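Local coordinates for protein V-type ATPase 116 kDa subunit (Meiothermus ruber, PDB 3RRK) that forms the cytoplasmic N-terminal domain of subunit I, the subunit a homologue of a V-type ATPase, which probably takes part in rotary proton transport, at residues A[88-93]-A[261-266]; A[73-78]-A[103-108]; A[152-157]-A[184-189]; A[176-181]-A[189-194]; A[14-19]-A[290-295]. All coordinates share one frame; numbering follows the deposited sequence.

Contact 1. Residues A[88-93]-A[261-266]; sequences KPFTGS and IALWTR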
# COMPACT_ATOMS: atom_id res chain seq x y z
N LYS A 88 -17.50 17.69 11.29
CA LYS A 88 -16.71 18.72 11.97
C LYS A 88 -15.22 18.47 11.74
O LYS A 88 -14.54 17.84 12.56
CB LYS A 88 -17.04 18.79 13.46
CG LYS A 88 -16.38 19.97 14.19
CD LYS A 88 -16.95 20.18 15.60
CE LYS A 88 -18.35 20.82 15.57
NZ LYS A 88 -18.81 21.27 16.92
N PRO A 89 -14.72 18.98 10.60
CA PRO A 89 -13.34 18.85 10.17
C PRO A 89 -12.40 19.59 11.13
O PRO A 89 -12.82 20.57 11.76
CB PRO A 89 -13.34 19.55 8.79
CG PRO A 89 -14.76 19.70 8.40
CD PRO A 89 -15.50 19.82 9.68
N PHE A 90 -11.15 19.13 11.24
CA PHE A 90 -10.13 19.81 12.03
C PHE A 90 -10.18 21.33 11.78
O PHE A 90 -10.18 21.77 10.62
CB PHE A 90 -8.74 19.24 11.67
CG PHE A 90 -7.63 19.79 12.50
CD1 PHE A 90 -7.32 19.23 13.73
CD2 PHE A 90 -6.90 20.87 12.05
CE1 PHE A 90 -6.31 19.75 14.50
CE2 PHE A 90 -5.87 21.39 12.83
CZ PHE A 90 -5.58 20.83 14.05
N THR A 91 -10.21 22.14 12.86
CA THR A 91 -10.30 23.60 12.70
C THR A 91 -9.02 24.36 13.06
O THR A 91 -8.95 25.59 12.91
CB THR A 91 -11.48 24.24 13.52
OG1 THR A 91 -11.26 24.02 14.93
CG2 THR A 91 -12.83 23.66 13.10
N GLY A 92 -8.01 23.64 13.55
CA GLY A 92 -6.78 24.30 13.96
C GLY A 92 -5.87 24.74 12.82
O GLY A 92 -6.19 24.60 11.64
N SER A 93 -4.72 25.29 13.19
CA SER A 93 -3.67 25.64 12.24
C SER A 93 -3.14 24.39 11.55
O SER A 93 -3.37 23.27 11.99
CB SER A 93 -2.52 26.37 12.95
OG SER A 93 -1.85 25.55 13.91
N ILE A 261 -9.61 11.29 10.43
CA ILE A 261 -10.70 11.62 9.52
C ILE A 261 -10.92 13.12 9.43
O ILE A 261 -11.02 13.68 8.33
CB ILE A 261 -11.99 10.89 9.95
CG1 ILE A 261 -12.01 9.48 9.36
CG2 ILE A 261 -13.23 11.63 9.48
CD1 ILE A 261 -13.16 8.65 9.87
N ALA A 262 -11.00 13.79 10.57
CA ALA A 262 -11.16 15.25 10.58
C ALA A 262 -9.96 15.99 9.96
O ALA A 262 -10.12 17.09 9.44
CB ALA A 262 -11.38 15.72 11.97
N LEU A 263 -8.76 15.41 10.08
CA LEU A 263 -7.56 15.98 9.49
C LEU A 263 -7.61 15.81 7.98
O LEU A 263 -7.34 16.74 7.22
CB LEU A 263 -6.31 15.27 10.04
CG LEU A 263 -6.00 15.61 11.50
CD1 LEU A 263 -5.24 14.48 12.20
CD2 LEU A 263 -5.29 16.96 11.62
N TRP A 264 -7.95 14.61 7.56
CA TRP A 264 -8.02 14.30 6.16
C TRP A 264 -8.98 15.27 5.50
O TRP A 264 -8.68 15.87 4.45
CB TRP A 264 -8.52 12.87 5.98
CG TRP A 264 -8.65 12.47 4.55
CD1 TRP A 264 -7.65 12.03 3.73
CD2 TRP A 264 -9.85 12.47 3.76
NE1 TRP A 264 -8.15 11.75 2.48
CE2 TRP A 264 -9.49 12.02 2.47
CE3 TRP A 264 -11.18 12.80 4.03
CZ2 TRP A 264 -10.43 11.89 1.44
CZ3 TRP A 264 -12.11 12.67 3.00
CH2 TRP A 264 -11.73 12.22 1.73
N THR A 265 -10.12 15.44 6.15
CA THR A 265 -11.18 16.26 5.61
C THR A 265 -10.71 17.70 5.45
O THR A 265 -10.74 18.27 4.35
CB THR A 265 -12.42 16.14 6.48
OG1 THR A 265 -12.83 14.77 6.47
CG2 THR A 265 -13.55 17.00 5.95
N ARG A 266 -10.26 18.31 6.53
CA ARG A 266 -9.76 19.67 6.43
C ARG A 266 -8.70 19.81 5.33
O ARG A 266 -8.70 20.79 4.58
CB ARG A 266 -9.23 20.13 7.79
CG ARG A 266 -8.36 21.35 7.75
CD ARG A 266 -9.15 22.62 7.54
NE ARG A 266 -8.29 23.80 7.57
CZ ARG A 266 -7.76 24.32 8.68
NH1 ARG A 266 -8.00 23.76 9.88
NH2 ARG A 266 -7.00 25.41 8.59

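Contact 2. Residues A[73-78]-A[103-108]; sequences EQSLTV and PVASRA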
# COMPACT_ATOMS: atom_id res chain seq x y z
N GLU A 73 -4.40 9.48 4.98
CA GLU A 73 -4.85 8.33 4.19
C GLU A 73 -4.07 7.09 4.58
O GLU A 73 -4.64 6.07 4.93
CB GLU A 73 -4.72 8.58 2.69
CG GLU A 73 -5.90 9.38 2.12
CD GLU A 73 -5.75 9.75 0.64
OE1 GLU A 73 -4.67 9.51 0.04
OE2 GLU A 73 -6.74 10.29 0.07
N GLN A 74 -2.75 7.19 4.53
CA GLN A 74 -1.92 6.05 4.88
C GLN A 74 -2.30 5.52 6.27
O GLN A 74 -2.45 4.31 6.44
CB GLN A 74 -0.43 6.42 4.75
CG GLN A 74 0.54 5.42 5.37
CD GLN A 74 0.97 5.81 6.79
OE1 GLN A 74 0.76 5.06 7.74
NE2 GLN A 74 1.58 6.99 6.92
N SER A 75 -2.49 6.41 7.24
CA SER A 75 -2.87 5.98 8.59
C SER A 75 -4.24 5.30 8.66
O SER A 75 -4.39 4.27 9.30
CB SER A 75 -2.78 7.13 9.59
OG SER A 75 -1.49 7.72 9.55
N LEU A 76 -5.23 5.88 7.98
CA LEU A 76 -6.58 5.35 8.01
C LEU A 76 -6.64 3.95 7.39
O LEU A 76 -7.33 3.05 7.88
CB LEU A 76 -7.54 6.31 7.31
CG LEU A 76 -7.84 7.59 8.10
CD1 LEU A 76 -8.42 8.64 7.17
CD2 LEU A 76 -8.77 7.32 9.27
N THR A 77 -5.85 3.76 6.33
CA THR A 77 -5.71 2.46 5.70
C THR A 77 -5.24 1.38 6.66
O THR A 77 -5.84 0.31 6.76
CB THR A 77 -4.75 2.52 4.50
OG1 THR A 77 -5.34 3.32 3.47
CG2 THR A 77 -4.48 1.13 3.97
N VAL A 78 -4.18 1.69 7.39
CA VAL A 78 -3.63 0.77 8.38
C VAL A 78 -4.64 0.43 9.45
O VAL A 78 -4.71 -0.69 9.95
CB VAL A 78 -2.39 1.38 9.07
CG1 VAL A 78 -1.95 0.56 10.29
CG2 VAL A 78 -1.28 1.50 8.06
N PRO A 103 3.17 11.79 14.95
CA PRO A 103 3.36 10.62 15.81
C PRO A 103 2.44 9.48 15.40
O PRO A 103 2.85 8.32 15.38
CB PRO A 103 2.94 11.14 17.19
CG PRO A 103 3.01 12.62 17.09
CD PRO A 103 2.63 12.94 15.70
N VAL A 104 1.19 9.83 15.10
CA VAL A 104 0.20 8.86 14.69
C VAL A 104 0.55 8.19 13.36
O VAL A 104 0.43 6.99 13.21
CB VAL A 104 -1.19 9.54 14.56
CG1 VAL A 104 -2.19 8.59 13.92
CG2 VAL A 104 -1.66 10.01 15.92
N ALA A 105 0.97 8.98 12.39
CA ALA A 105 1.36 8.44 11.10
C ALA A 105 2.60 7.52 11.19
O ALA A 105 2.67 6.49 10.52
CB ALA A 105 1.59 9.57 10.11
N SER A 106 3.56 7.91 12.01
CA SER A 106 4.74 7.07 12.23
C SER A 106 4.38 5.74 12.89
O SER A 106 4.87 4.69 12.50
CB SER A 106 5.78 7.82 13.05
OG SER A 106 6.45 8.74 12.23
N ARG A 107 3.53 5.79 13.90
CA ARG A 107 3.13 4.56 14.56
C ARG A 107 2.34 3.69 13.62
O ARG A 107 2.52 2.48 13.60
CB ARG A 107 2.32 4.84 15.82
CG ARG A 107 3.15 4.90 17.08
CD ARG A 107 2.36 5.53 18.22
NE ARG A 107 1.26 4.68 18.68
CZ ARG A 107 0.08 5.14 19.10
NH1 ARG A 107 -0.17 6.45 19.08
NH2 ARG A 107 -0.86 4.29 19.52
N ALA A 108 1.48 4.29 12.81
CA ALA A 108 0.65 3.48 11.95
C ALA A 108 1.56 2.85 10.91
O ALA A 108 1.40 1.68 10.54
CB ALA A 108 -0.48 4.30 11.29

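Contact 3. Residues A[152-157]-A[184-189]; sequences PFLVAK and ENQLAA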
# COMPACT_ATOMS: atom_id res chain seq x y z
N PRO A 152 15.37 -31.09 -2.75
CA PRO A 152 13.96 -31.32 -2.45
C PRO A 152 13.17 -30.96 -3.68
O PRO A 152 13.60 -30.09 -4.44
CB PRO A 152 13.68 -30.33 -1.33
CG PRO A 152 14.60 -29.20 -1.62
CD PRO A 152 15.84 -29.78 -2.27
N PHE A 153 12.04 -31.62 -3.90
CA PHE A 153 11.19 -31.30 -5.03
C PHE A 153 9.85 -32.02 -4.90
O PHE A 153 9.77 -33.06 -4.28
CB PHE A 153 11.89 -31.67 -6.35
CG PHE A 153 12.04 -33.14 -6.57
CD1 PHE A 153 13.09 -33.84 -6.01
CD2 PHE A 153 11.12 -33.84 -7.35
CE1 PHE A 153 13.24 -35.20 -6.22
CE2 PHE A 153 11.26 -35.20 -7.57
CZ PHE A 153 12.32 -35.88 -7.00
N LEU A 154 8.80 -31.45 -5.48
CA LEU A 154 7.48 -32.05 -5.38
C LEU A 154 7.12 -32.88 -6.61
O LEU A 154 7.52 -32.57 -7.73
CB LEU A 154 6.41 -30.98 -5.15
CG LEU A 154 6.44 -30.15 -3.87
CD1 LEU A 154 5.30 -29.13 -3.93
CD2 LEU A 154 6.32 -31.03 -2.64
N VAL A 155 6.34 -33.92 -6.37
CA VAL A 155 5.96 -34.83 -7.43
C VAL A 155 4.55 -35.26 -7.10
O VAL A 155 4.20 -35.39 -5.93
CB VAL A 155 6.93 -36.04 -7.50
CG1 VAL A 155 6.63 -37.05 -6.40
CG2 VAL A 155 6.86 -36.70 -8.85
N ALA A 156 3.72 -35.45 -8.12
CA ALA A 156 2.29 -35.67 -7.90
C ALA A 156 1.96 -37.12 -7.61
O ALA A 156 1.39 -37.45 -6.57
CB ALA A 156 1.49 -35.16 -9.08
N LYS A 157 2.33 -37.99 -8.53
CA LYS A 157 2.01 -39.41 -8.40
C LYS A 157 3.24 -40.24 -8.03
O LYS A 157 4.36 -39.94 -8.45
CB LYS A 157 1.38 -39.91 -9.71
CG LYS A 157 0.40 -38.92 -10.34
CD LYS A 157 -0.20 -39.44 -11.64
CE LYS A 157 -1.23 -38.46 -12.20
NZ LYS A 157 -1.92 -38.96 -13.43
N GLU A 184 -0.57 -34.04 1.42
CA GLU A 184 -2.00 -34.20 1.29
C GLU A 184 -2.39 -34.66 -0.13
O GLU A 184 -3.24 -35.53 -0.29
CB GLU A 184 -2.74 -32.92 1.69
CG GLU A 184 -2.74 -32.66 3.20
CD GLU A 184 -3.54 -31.41 3.60
OE1 GLU A 184 -3.64 -30.48 2.78
OE2 GLU A 184 -4.06 -31.37 4.74
N ASN A 185 -1.74 -34.09 -1.14
CA ASN A 185 -2.00 -34.48 -2.52
C ASN A 185 -0.74 -34.96 -3.23
O ASN A 185 -0.70 -36.04 -3.81
CB ASN A 185 -2.61 -33.32 -3.31
CG ASN A 185 -4.13 -33.38 -3.33
OD1 ASN A 185 -4.74 -34.29 -2.78
ND2 ASN A 185 -4.74 -32.38 -3.96
N GLN A 186 0.30 -34.13 -3.19
CA GLN A 186 1.56 -34.45 -3.82
C GLN A 186 2.46 -35.26 -2.90
O GLN A 186 2.06 -35.69 -1.81
CB GLN A 186 2.28 -33.16 -4.22
CG GLN A 186 1.47 -32.24 -5.12
CD GLN A 186 2.21 -30.97 -5.50
OE1 GLN A 186 3.16 -31.00 -6.29
NE2 GLN A 186 1.78 -29.84 -4.94
N LEU A 187 3.69 -35.47 -3.35
CA LEU A 187 4.69 -36.18 -2.57
C LEU A 187 5.92 -35.30 -2.41
O LEU A 187 6.42 -34.75 -3.40
CB LEU A 187 5.09 -37.47 -3.28
CG LEU A 187 4.02 -38.52 -3.49
CD1 LEU A 187 4.57 -39.62 -4.38
CD2 LEU A 187 3.56 -39.07 -2.16
N ALA A 188 6.40 -35.15 -1.18
CA ALA A 188 7.66 -34.46 -0.94
C ALA A 188 8.79 -35.45 -1.15
O ALA A 188 8.90 -36.45 -0.44
CB ALA A 188 7.69 -33.90 0.47
N ALA A 189 9.62 -35.20 -2.16
CA ALA A 189 10.71 -36.10 -2.48
C ALA A 189 12.04 -35.41 -2.24
O ALA A 189 12.12 -34.19 -2.22
CB ALA A 189 10.61 -36.55 -3.92

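Contact 4. Residues A[176-181]-A[189-194]; sequences FVLEAE and ALVVVK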
# COMPACT_ATOMS: atom_id res chain seq x y z
N PHE A 176 22.92 -42.53 -5.84
CA PHE A 176 21.91 -41.58 -5.39
C PHE A 176 20.93 -42.26 -4.45
O PHE A 176 20.81 -43.49 -4.42
CB PHE A 176 21.13 -40.98 -6.57
CG PHE A 176 20.16 -41.93 -7.21
CD1 PHE A 176 18.83 -41.98 -6.80
CD2 PHE A 176 20.57 -42.78 -8.24
CE1 PHE A 176 17.93 -42.86 -7.40
CE2 PHE A 176 19.68 -43.66 -8.84
CZ PHE A 176 18.35 -43.70 -8.42
N VAL A 177 20.22 -41.45 -3.68
CA VAL A 177 19.16 -41.93 -2.80
C VAL A 177 17.89 -41.13 -3.07
O VAL A 177 17.85 -39.91 -2.91
CB VAL A 177 19.55 -41.79 -1.32
CG1 VAL A 177 18.35 -42.06 -0.43
CG2 VAL A 177 20.70 -42.74 -0.99
N LEU A 178 16.84 -41.82 -3.50
CA LEU A 178 15.58 -41.15 -3.74
C LEU A 178 14.53 -41.62 -2.75
O LEU A 178 14.08 -42.76 -2.80
CB LEU A 178 15.12 -41.37 -5.18
CG LEU A 178 13.83 -40.66 -5.57
CD1 LEU A 178 13.87 -39.15 -5.24
CD2 LEU A 178 13.52 -40.91 -7.04
N GLU A 179 14.14 -40.74 -1.83
CA GLU A 179 13.12 -41.07 -0.85
C GLU A 179 12.04 -40.01 -0.89
O GLU A 179 12.28 -38.89 -1.34
CB GLU A 179 13.74 -41.17 0.54
CG GLU A 179 14.73 -42.33 0.68
CD GLU A 179 14.09 -43.69 0.38
OE1 GLU A 179 13.04 -44.00 0.98
OE2 GLU A 179 14.64 -44.43 -0.46
N ALA A 180 10.85 -40.36 -0.42
CA ALA A 180 9.71 -39.47 -0.56
C ALA A 180 8.70 -39.68 0.55
O ALA A 180 8.56 -40.78 1.09
CB ALA A 180 9.06 -39.67 -1.90
N GLU A 181 8.00 -38.60 0.89
CA GLU A 181 6.97 -38.65 1.91
C GLU A 181 5.70 -38.09 1.32
O GLU A 181 5.74 -37.14 0.55
CB GLU A 181 7.37 -37.87 3.17
CG GLU A 181 8.25 -38.65 4.12
CD GLU A 181 7.62 -39.98 4.54
OE1 GLU A 181 6.39 -40.00 4.78
OE2 GLU A 181 8.35 -40.99 4.61
N ALA A 189 9.62 -35.20 -2.16
CA ALA A 189 10.71 -36.10 -2.48
C ALA A 189 12.04 -35.41 -2.24
O ALA A 189 12.12 -34.19 -2.22
CB ALA A 189 10.61 -36.55 -3.92
N LEU A 190 13.08 -36.21 -2.05
CA LEU A 190 14.41 -35.68 -1.88
C LEU A 190 15.39 -36.59 -2.61
O LEU A 190 15.29 -37.82 -2.52
CB LEU A 190 14.75 -35.61 -0.40
CG LEU A 190 16.14 -35.08 -0.02
CD1 LEU A 190 16.13 -33.57 -0.01
CD2 LEU A 190 16.57 -35.63 1.33
N VAL A 191 16.33 -36.00 -3.34
CA VAL A 191 17.41 -36.78 -3.93
C VAL A 191 18.71 -36.40 -3.26
O VAL A 191 18.91 -35.24 -2.90
CB VAL A 191 17.59 -36.50 -5.42
CG1 VAL A 191 18.49 -37.59 -6.05
CG2 VAL A 191 16.26 -36.45 -6.10
N VAL A 192 19.58 -37.39 -3.12
CA VAL A 192 20.89 -37.22 -2.51
C VAL A 192 21.96 -37.81 -3.41
O VAL A 192 21.84 -38.94 -3.90
CB VAL A 192 20.94 -37.90 -1.15
CG1 VAL A 192 22.31 -37.69 -0.50
CG2 VAL A 192 19.81 -37.37 -0.27
N VAL A 193 23.01 -37.05 -3.63
CA VAL A 193 24.01 -37.39 -4.64
C VAL A 193 25.37 -36.88 -4.18
O VAL A 193 25.45 -36.07 -3.25
CB VAL A 193 23.66 -36.74 -6.00
CG1 VAL A 193 22.58 -37.52 -6.73
CG2 VAL A 193 23.21 -35.30 -5.81
N LYS A 194 26.43 -37.36 -4.80
CA LYS A 194 27.72 -36.73 -4.60
C LYS A 194 27.57 -35.25 -4.93
O LYS A 194 26.91 -34.90 -5.91
CB LYS A 194 28.79 -37.39 -5.48
CG LYS A 194 29.10 -38.85 -5.11
CD LYS A 194 29.93 -39.59 -6.17
CE LYS A 194 31.36 -39.06 -6.26
NZ LYS A 194 32.25 -40.00 -7.01

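Contact 5. Residues A[14-19]-A[290-295]; sequences MEKLIV and MGWVPQ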
# COMPACT_ATOMS: atom_id res chain seq x y z
N MET A 14 -18.05 44.43 -0.02
CA MET A 14 -16.99 44.23 0.96
C MET A 14 -15.80 43.43 0.38
O MET A 14 -14.80 44.02 -0.04
CB MET A 14 -17.53 43.56 2.23
CG MET A 14 -18.71 44.27 2.90
SD MET A 14 -18.28 45.85 3.67
CE MET A 14 -19.79 46.22 4.56
N GLU A 15 -15.91 42.10 0.37
CA GLU A 15 -14.82 41.22 -0.10
C GLU A 15 -14.88 40.90 -1.60
O GLU A 15 -15.94 40.55 -2.12
CB GLU A 15 -14.80 39.90 0.69
CG GLU A 15 -14.45 40.03 2.16
CD GLU A 15 -14.62 38.72 2.91
OE1 GLU A 15 -15.22 37.78 2.34
OE2 GLU A 15 -14.17 38.64 4.07
N LYS A 16 -13.74 41.01 -2.28
CA LYS A 16 -13.65 40.70 -3.70
C LYS A 16 -13.85 39.21 -3.95
O LYS A 16 -13.35 38.38 -3.20
CB LYS A 16 -12.30 41.16 -4.27
CG LYS A 16 -12.05 40.73 -5.71
CD LYS A 16 -10.79 41.35 -6.31
CE LYS A 16 -11.00 42.83 -6.64
NZ LYS A 16 -9.81 43.43 -7.30
N LEU A 17 -14.62 38.88 -4.99
CA LEU A 17 -14.79 37.48 -5.38
C LEU A 17 -14.23 37.26 -6.78
O LEU A 17 -14.38 38.08 -7.67
CB LEU A 17 -16.26 37.05 -5.35
CG LEU A 17 -16.47 35.62 -5.88
CD1 LEU A 17 -16.21 34.52 -4.80
CD2 LEU A 17 -17.85 35.44 -6.50
N ILE A 18 -13.55 36.13 -6.96
CA ILE A 18 -13.00 35.81 -8.26
C ILE A 18 -13.42 34.39 -8.58
O ILE A 18 -13.24 33.49 -7.77
CB ILE A 18 -11.47 35.93 -8.26
CG1 ILE A 18 -11.06 37.31 -7.74
CG2 ILE A 18 -10.93 35.74 -9.66
CD1 ILE A 18 -9.91 37.25 -6.78
N VAL A 19 -14.01 34.21 -9.75
CA VAL A 19 -14.58 32.93 -10.12
C VAL A 19 -14.14 32.56 -11.51
O VAL A 19 -14.05 33.42 -12.39
CB VAL A 19 -16.10 32.99 -10.10
CG1 VAL A 19 -16.67 31.60 -10.30
CG2 VAL A 19 -16.59 33.60 -8.81
N MET A 290 -15.32 38.63 -11.79
CA MET A 290 -14.87 39.34 -10.61
C MET A 290 -16.10 40.03 -10.04
O MET A 290 -17.00 40.40 -10.79
CB MET A 290 -13.84 40.40 -11.02
CG MET A 290 -13.04 40.99 -9.88
SD MET A 290 -12.63 42.71 -10.18
CE MET A 290 -14.22 43.50 -9.90
N GLY A 291 -16.15 40.21 -8.74
CA GLY A 291 -17.32 40.83 -8.15
C GLY A 291 -17.12 41.19 -6.70
O GLY A 291 -16.12 40.80 -6.11
N TRP A 292 -18.06 41.93 -6.13
CA TRP A 292 -17.99 42.33 -4.73
C TRP A 292 -19.20 41.82 -3.97
O TRP A 292 -20.34 41.94 -4.42
CB TRP A 292 -17.84 43.84 -4.61
CG TRP A 292 -16.54 44.32 -5.17
CD1 TRP A 292 -16.26 44.62 -6.47
CD2 TRP A 292 -15.32 44.51 -4.45
NE1 TRP A 292 -14.95 45.01 -6.61
CE2 TRP A 292 -14.35 44.94 -5.38
CE3 TRP A 292 -14.95 44.35 -3.11
CZ2 TRP A 292 -13.03 45.23 -5.01
CZ3 TRP A 292 -13.65 44.64 -2.74
CH2 TRP A 292 -12.71 45.08 -3.68
N VAL A 293 -18.93 41.25 -2.80
CA VAL A 293 -19.94 40.56 -2.01
C VAL A 293 -20.03 41.17 -0.61
O VAL A 293 -19.06 41.14 0.15
CB VAL A 293 -19.59 39.05 -1.88
CG1 VAL A 293 -20.75 38.27 -1.26
CG2 VAL A 293 -19.22 38.48 -3.24
N PRO A 294 -21.20 41.74 -0.26
CA PRO A 294 -21.50 42.30 1.06
C PRO A 294 -21.97 41.22 2.04
O PRO A 294 -22.74 40.34 1.65
CB PRO A 294 -22.64 43.26 0.77
CG PRO A 294 -23.37 42.60 -0.36
CD PRO A 294 -22.32 41.93 -1.21
N GLN A 295 -21.53 41.31 3.29
CA GLN A 295 -21.70 40.22 4.27
C GLN A 295 -22.96 39.35 4.14
O GLN A 295 -22.88 38.12 4.21
CB GLN A 295 -21.56 40.75 5.70
CG GLN A 295 -20.12 40.87 6.15
CD GLN A 295 -19.34 39.59 5.92
OE1 GLN A 295 -18.18 39.62 5.51
NE2 GLN A 295 -19.97 38.45 6.20

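Contact 1. Residues A[88-93]-A[261-266]
R266, on the long helix 224-281, reaches out to hold the loop that joins helix 56-79 to helix 94-138 in the elongated helical bundle of this domain. Its NH1 donates to two backbone carbonyls of that loop, G92 O at 2.7 Å and F90 O at 3.0 Å. The two are met differently: NH1 lies in the carbonyl plane of G92 but well above that of F90, 47° out of it. NH2 adds a weak bond to G92 O. With CG anti to the backbone N (chi1 164°) and a bend at chi2, the arginine chain runs past F90 O before the guanidinium edge arrives at the carbonyls.

One turn before R266, A262 O accepts from F90 N at 2.9 Å. That oxygen also accepts the helical bond from R266 N, and the two donors come from opposite faces of its plane, so the loop is attached without giving up the helix bond. The F90 ring lies with L263 CD2 over one face, 4.0 Å from its centroid, and also packs on E96 and A97 of helix 94-138. Earlier in the loop, P89 CB sits 3.8 Å from T265 CG2.

Farther out, E270 forms a salt bridge with R266 NE, which is likely to help aim the guanidinium. S93, the N-cap residue of helix 94-138, bonds E96 N through its OG. At the loop's other side T265 OG1 is bonded to S86 N, while the same hydroxyl donates to I261 O at 2.8 Å.

Contact 2. Residues A[73-78]-A[103-108]
S75 and A108 meet where helix 56-79 passes helix 94-138, with the local axes 8.9 Å apart and their directions 48° from parallel. This is the tight part. A108 CB points at the opposing helix and lies 4.0 Å from S75 OG, while A105 CB comes to 3.6 Å from the same oxygen. S75 OG stands anti to its carbonyl carbon (chi1 -54°), which keeps it hydrogen-bonded to Q71 O one turn back in its own helix, a partner for a buried hydroxyl. A third helix closes this side, with L260 of helix 224-281 packed against S75. One turn on, V78 CB touches A108 CB at 4.1 Å, and V78 O is bonded to R115 NH1.

The looser side belongs to Q74, which is partly exposed. Its chain bends at chi2 and lays the amide alongside helix 94-138, against A105 and A108 at van der Waals distance, with OE1 3.8 Å from A108 CB and NE2 4.1 Å from A105 CB. Small residues at the crossing let helices 56-79 and 94-138 pack closely, with helix 224-281 against them, in the helical bundle that forms the long stalk of the domain.

Contact 3. Residues A[152-157]-A[184-189]
V155 O accepts from L187 N at 2.6 Å, and V155 N returns a bond to L187 O at 3.1 Å. The same exchange is repeated by F153, two residues back, with A189, where A189 N meets F153 O at 3.0 Å. Between these hydrogen-bonded pairs, L154 and A188 form a non-hydrogen-bonded pair with their side chains on the other face. The strands are the edge strand 148-155 and the central strand 187-194 of a three-stranded antiparallel sheet, backed on the F153, V155, L187 and A189 face by helix 158-172. There V155 CG1 abuts L187 CB at 3.5 Å. F153 sets its CG between the backbone N and the carbonyl carbon (chi1 69°), which folds the ring back over its neighbour strand, with A189 CB above one face and 3.9 Å from the centroid. A serine in place of F153 would probably leave A189 CB without its aromatic cover and open a gap facing V164 of the helix and L178 of the third strand. On the opposite face the Q186 side chain crosses that of L154 at about a right angle, its OE1 3.4 Å from L154 CB. Q186 N itself bonds a sulfonate oxygen of a bound 2-(cyclohexylamino)ethanesulfonic acid, probably from the crystallisation liquor.

Contact 4. Residues A[176-181]-A[189-194]
L178 CD1 rests on V191 CG2 at 3.7 Å, the apolar centre of a beta hairpin made by strands 177-182 and 187-194. The leucine starts with CG anti to the backbone N (chi1 -178°), and its end swings across toward the partner strand, so that CD1 also nears A189 CB. On the same face, A180 CB and A189 CB pack at 4.0 Å. Helix 158-172 covers this side, L161 against A180 and L168 against V191, while F153 of the far edge strand touches L178 and V191.

Toward the open end of the hairpin F176 adds its CB, 3.8 Å from V193 CG1, and its ring turns away to L168 of the helix. The other face carries V177 and V192, whose CB atoms are 4.1 Å apart, and L190, which packs on L138 of helix 94-138. E179, exposed, marks the polar edge here, its carboxylate leading away from the neighbouring strand.

The backbone closes the hairpin through two hydrogen-bonded pairs. In one, V177 N reaches V192 O at 3.0 Å. In the other, L190 N donates to E179 O, 2.9 Å away, with an N-H...O angle of 156°.

Contact 5. Residues A[14-19]-A[290-295]
K16 and W292 face each other across the central pair of a four-stranded antiparallel sheet, where strand 15-21 at the chain's start lies beside strand 287-293 from near the end of the modelled chain. The backbone bonds come first. L17 N donates to G291 O at 2.7 Å with a nearly straight hydrogen, 167°, and G291 N answers to L17 O. V293 N to E15 O continues the pairing at 3.1 Å, while the return bonds from E15 N and M14 N to V293 O are weak, so the pairing slackens toward M14, the first residue of the model.

The CH-pi contact lies on the face of K16, W292 and M290. K16 CB sits over the six-membered ring of W292, 4.0 Å from its centroid and 12° off the normal. The lysine chain then runs on with CG anti to the backbone N (chi1 173°) and bends at chi3, bringing CE to 3.5 Å from W292 CZ2. If W292 were an alanine, the K16 methylenes would probably lose the ring they lie on and be less firmly held.

Apolar packing fills the reverse face, where L17 CB meets V293 CG2 at 3.9 Å and V313 of strand 310-313 lies against L17 and E15. Back on the tryptophan's side, Y52 also touches K16, and the far end of the lysine crosses M290 obliquely, CE standing 3.9 Å from SD.

The five contacts are spread over two terminal lobes and the helical stalk between them. Contacts 3 and 4 share strand 187-194 and A189, so one central strand is gripped from both flanks. Contact 5 pairs strands of the other lobe, its centre about 78 Å from that of contact 3. All three are antiparallel strand pairings held by backbone bonds, with apolar packing in 3 and 4 and a lysine lying on a tryptophan in 5. Contacts 1 and 2 lie in the stalk and touch where W264 NE1 bonds E73 OE2. Contact 2 rests on small side chains, contact 1 on an arginine gripping loop carbonyls. Contacts 2 and 4 are buried, the others partly so.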